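PDB 2OMO: DUF176 from Nitrosomonas europaea, which probably acts as an oxidoreductase, being a putative antibiotic biosynthesis monooxygenase of the ABM family. Local coordinates for residues Glu49-Glu54 with Met58-Leu63. Sequence-based numbering, arbitrary orientation.
Sequences EQSIRE and MRFDIL
S51 sits squarely over one face of the F60 ring, its CB 3.5 Å from the ring centroid and only 11° off the ring normal, a CH-pi contact made by a serine methylene. The ring reaches this place because F60 CG stands anti to its own backbone N (chi1 -152°) and the bond from CA to CB is already directed at residues 49-54. The hydroxyl follows the same face outward: S51 OG lies 3.6 Å from F60 CZ, above the far end of the ring, while CB bears more on the CG and CD1 side. That oxygen is hydrogen-bonded to the carbonyl of N47, one turn back in the helix, and to H92, bonds that fix its rotation where it lies against the phenyl group. I52 adds a smaller apolar touch at the root of the same side chain, with CG2 3.7 Å from F60 CB; the rest of the isoleucine leads away from the strand. A type I turn from S51 to E54 follows, with E54 N bonded to S51 O at 3.0 Å. E54 is buried, and its carboxylate bonds to Y78, H87 and H92. The contact thus packs the C-terminal part of helix 37-51 onto strand 57-65, an outer strand of the chain's four-stranded antiparallel sheet, a junction also tied by the hydrogen bond between F60 O and H48 ND1; F60 also meets the ring of H87 from helix 81-87 and touches Y78 on strand 71-78, while I62 and L63 extend the sheet into the second subunit.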
loop_
_atom_site.group_PDB
_atom_site.type_symbol
_atom_site.label_atom_id
_atom_site.label_comp_id
_atom_site.label_asym_id
_atom_site.label_seq_id
_atom_site.Cartn_x
_atom_site.Cartn_y
_atom_site.Cartn_z
ATOM N N GLU A 49 10.320 -7.138 11.144
ATOM C CA GLU A 49 11.397 -8.146 11.033
ATOM C C GLU A 49 10.864 -9.551 11.197
ATOM O O GLU A 49 11.323 -10.452 10.522
ATOM C CB GLU A 49 12.531 -7.873 12.037
ATOM C CG GLU A 49 13.329 -6.598 11.665
ATOM C CD GLU A 49 14.448 -6.249 12.643
ATOM O OE1 GLU A 49 14.592 -6.911 13.691
ATOM O OE2 GLU A 49 15.195 -5.291 12.342
ATOM N N GLN A 50 9.887 -9.734 12.079
ATOM C CA GLN A 50 9.295 -11.036 12.293
ATOM C C GLN A 50 8.196 -11.311 11.259
ATOM O O GLN A 50 7.997 -12.435 10.848
ATOM C CB GLN A 50 8.722 -11.154 13.707
ATOM C CG GLN A 50 9.787 -11.147 14.819
ATOM C CD GLN A 50 10.869 -12.185 14.581
ATOM O OE1 GLN A 50 10.582 -13.364 14.320
ATOM N NE2 GLN A 50 12.131 -11.754 14.665
ATOM N N SER A 51 7.461 -10.291 10.879
ATOM C CA SER A 51 6.291 -10.484 10.033
ATOM C C SER A 51 6.693 -10.891 8.623
ATOM O O SER A 51 5.995 -11.701 8.002
ATOM C CB SER A 51 5.387 -9.253 10.053
ATOM O OG SER A 51 4.740 -9.130 11.310
ATOM N N ILE A 52 7.818 -10.382 8.135
ATOM C CA ILE A 52 8.294 -10.770 6.790
ATOM C C ILE A 52 8.726 -12.236 6.667
ATOM O O ILE A 52 8.934 -12.730 5.556
ATOM C CB ILE A 52 9.359 -9.822 6.197
ATOM C CG1 ILE A 52 10.669 -9.826 7.012
ATOM C CG2 ILE A 52 8.735 -8.414 6.046
ATOM C CD1 ILE A 52 11.817 -9.118 6.348
ATOM N N ARG A 53 8.861 -12.884 7.822
ATOM C CA ARG A 53 9.196 -14.291 7.930
ATOM C C ARG A 53 7.951 -15.165 8.079
ATOM O O ARG A 53 8.056 -16.398 8.156
ATOM C CB ARG A 53 10.099 -14.472 9.145
ATOM C CG ARG A 53 11.396 -13.677 9.052
ATOM C CD ARG A 53 12.245 -13.849 10.304
ATOM N NE ARG A 53 12.438 -15.263 10.601
ATOM C CZ ARG A 53 13.418 -16.022 10.106
ATOM N NH1 ARG A 53 14.342 -15.511 9.295
ATOM N NH2 ARG A 53 13.481 -17.304 10.432
ATOM N N GLU A 54 6.773 -14.560 8.147
ATOM C CA GLU A 54 5.539 -15.338 8.294
ATOM C C GLU A 54 5.219 -16.033 6.974
ATOM O O GLU A 54 5.433 -15.458 5.886
ATOM C CB GLU A 54 4.346 -14.476 8.696
ATOM C CG GLU A 54 4.387 -13.873 10.086
ATOM C CD GLU A 54 3.289 -12.865 10.312
ATOM O OE1 GLU A 54 2.250 -12.903 9.596
ATOM O OE2 GLU A 54 3.455 -12.009 11.204
HETATM N N MSE A 58 3.858 -11.239 1.761
HETATM C CA MSE A 58 4.351 -10.687 0.513
HETATM C C MSE A 58 4.875 -9.267 0.671
HETATM O O MSE A 58 5.780 -8.843 -0.064
HETATM C CB MSE A 58 3.245 -10.700 -0.518
HETATM C CG MSE A 58 2.857 -12.109 -0.768
HETATM SE SE MSE A 58 1.667 -12.280 -2.243
HETATM C CE MSE A 58 2.847 -11.637 -3.705
ATOM N N ARG A 59 4.314 -8.518 1.620
ATOM C CA ARG A 59 4.934 -7.253 2.021
ATOM C C ARG A 59 4.541 -6.982 3.445
ATOM O O ARG A 59 3.447 -7.362 3.876
ATOM C CB ARG A 59 4.391 -6.027 1.216
ATOM C CG ARG A 59 4.589 -5.973 -0.287
ATOM C CD ARG A 59 3.525 -6.668 -1.111
ATOM N NE ARG A 59 3.656 -6.344 -2.558
ATOM C CZ ARG A 59 4.519 -6.914 -3.382
ATOM N NH1 ARG A 59 5.353 -7.842 -2.910
ATOM N NH2 ARG A 59 4.565 -6.556 -4.663
ATOM N N PHE A 60 5.402 -6.247 4.143
ATOM C CA PHE A 60 5.067 -5.738 5.465
ATOM C C PHE A 60 5.806 -4.406 5.549
ATOM O O PHE A 60 6.611 -4.155 6.447
ATOM C CB PHE A 60 5.459 -6.718 6.584
ATOM C CG PHE A 60 4.579 -6.589 7.805
ATOM C CD1 PHE A 60 3.391 -7.337 7.925
ATOM C CD2 PHE A 60 4.923 -5.673 8.816
ATOM C CE1 PHE A 60 2.555 -7.161 9.049
ATOM C CE2 PHE A 60 4.117 -5.502 9.956
ATOM C CZ PHE A 60 2.929 -6.223 10.084
ATOM N N ASP A 61 5.515 -3.548 4.577
ATOM C CA ASP A 61 6.260 -2.301 4.448
ATOM C C ASP A 61 5.846 -1.357 5.566
ATOM O O ASP A 61 4.643 -1.185 5.863
ATOM C CB ASP A 61 5.966 -1.626 3.120
ATOM C CG ASP A 61 6.409 -2.448 1.904
ATOM O OD1 ASP A 61 7.259 -3.354 2.078
ATOM O OD2 ASP A 61 5.951 -2.168 0.741
ATOM N N ILE A 62 6.830 -0.696 6.142
ATOM C CA ILE A 62 6.543 0.310 7.187
ATOM C C ILE A 62 6.880 1.673 6.598
ATOM O O ILE A 62 8.056 1.935 6.273
ATOM C CB ILE A 62 7.373 0.101 8.471
ATOM C CG1 ILE A 62 7.243 -1.347 8.999
ATOM C CG2 ILE A 62 6.956 1.130 9.555
ATOM C CD1 ILE A 62 5.806 -1.832 9.124
ATOM N N LEU A 63 5.874 2.546 6.554
ATOM C CA LEU A 63 5.981 3.839 5.852
ATOM C C LEU A 63 5.731 5.000 6.784
ATOM O O LEU A 63 4.882 4.880 7.712
ATOM C CB LEU A 63 4.980 3.923 4.718
ATOM C CG LEU A 63 4.875 2.678 3.804
ATOM C CD1 LEU A 63 3.711 2.887 2.784
ATOM C CD2 LEU A 63 6.182 2.389 3.073
#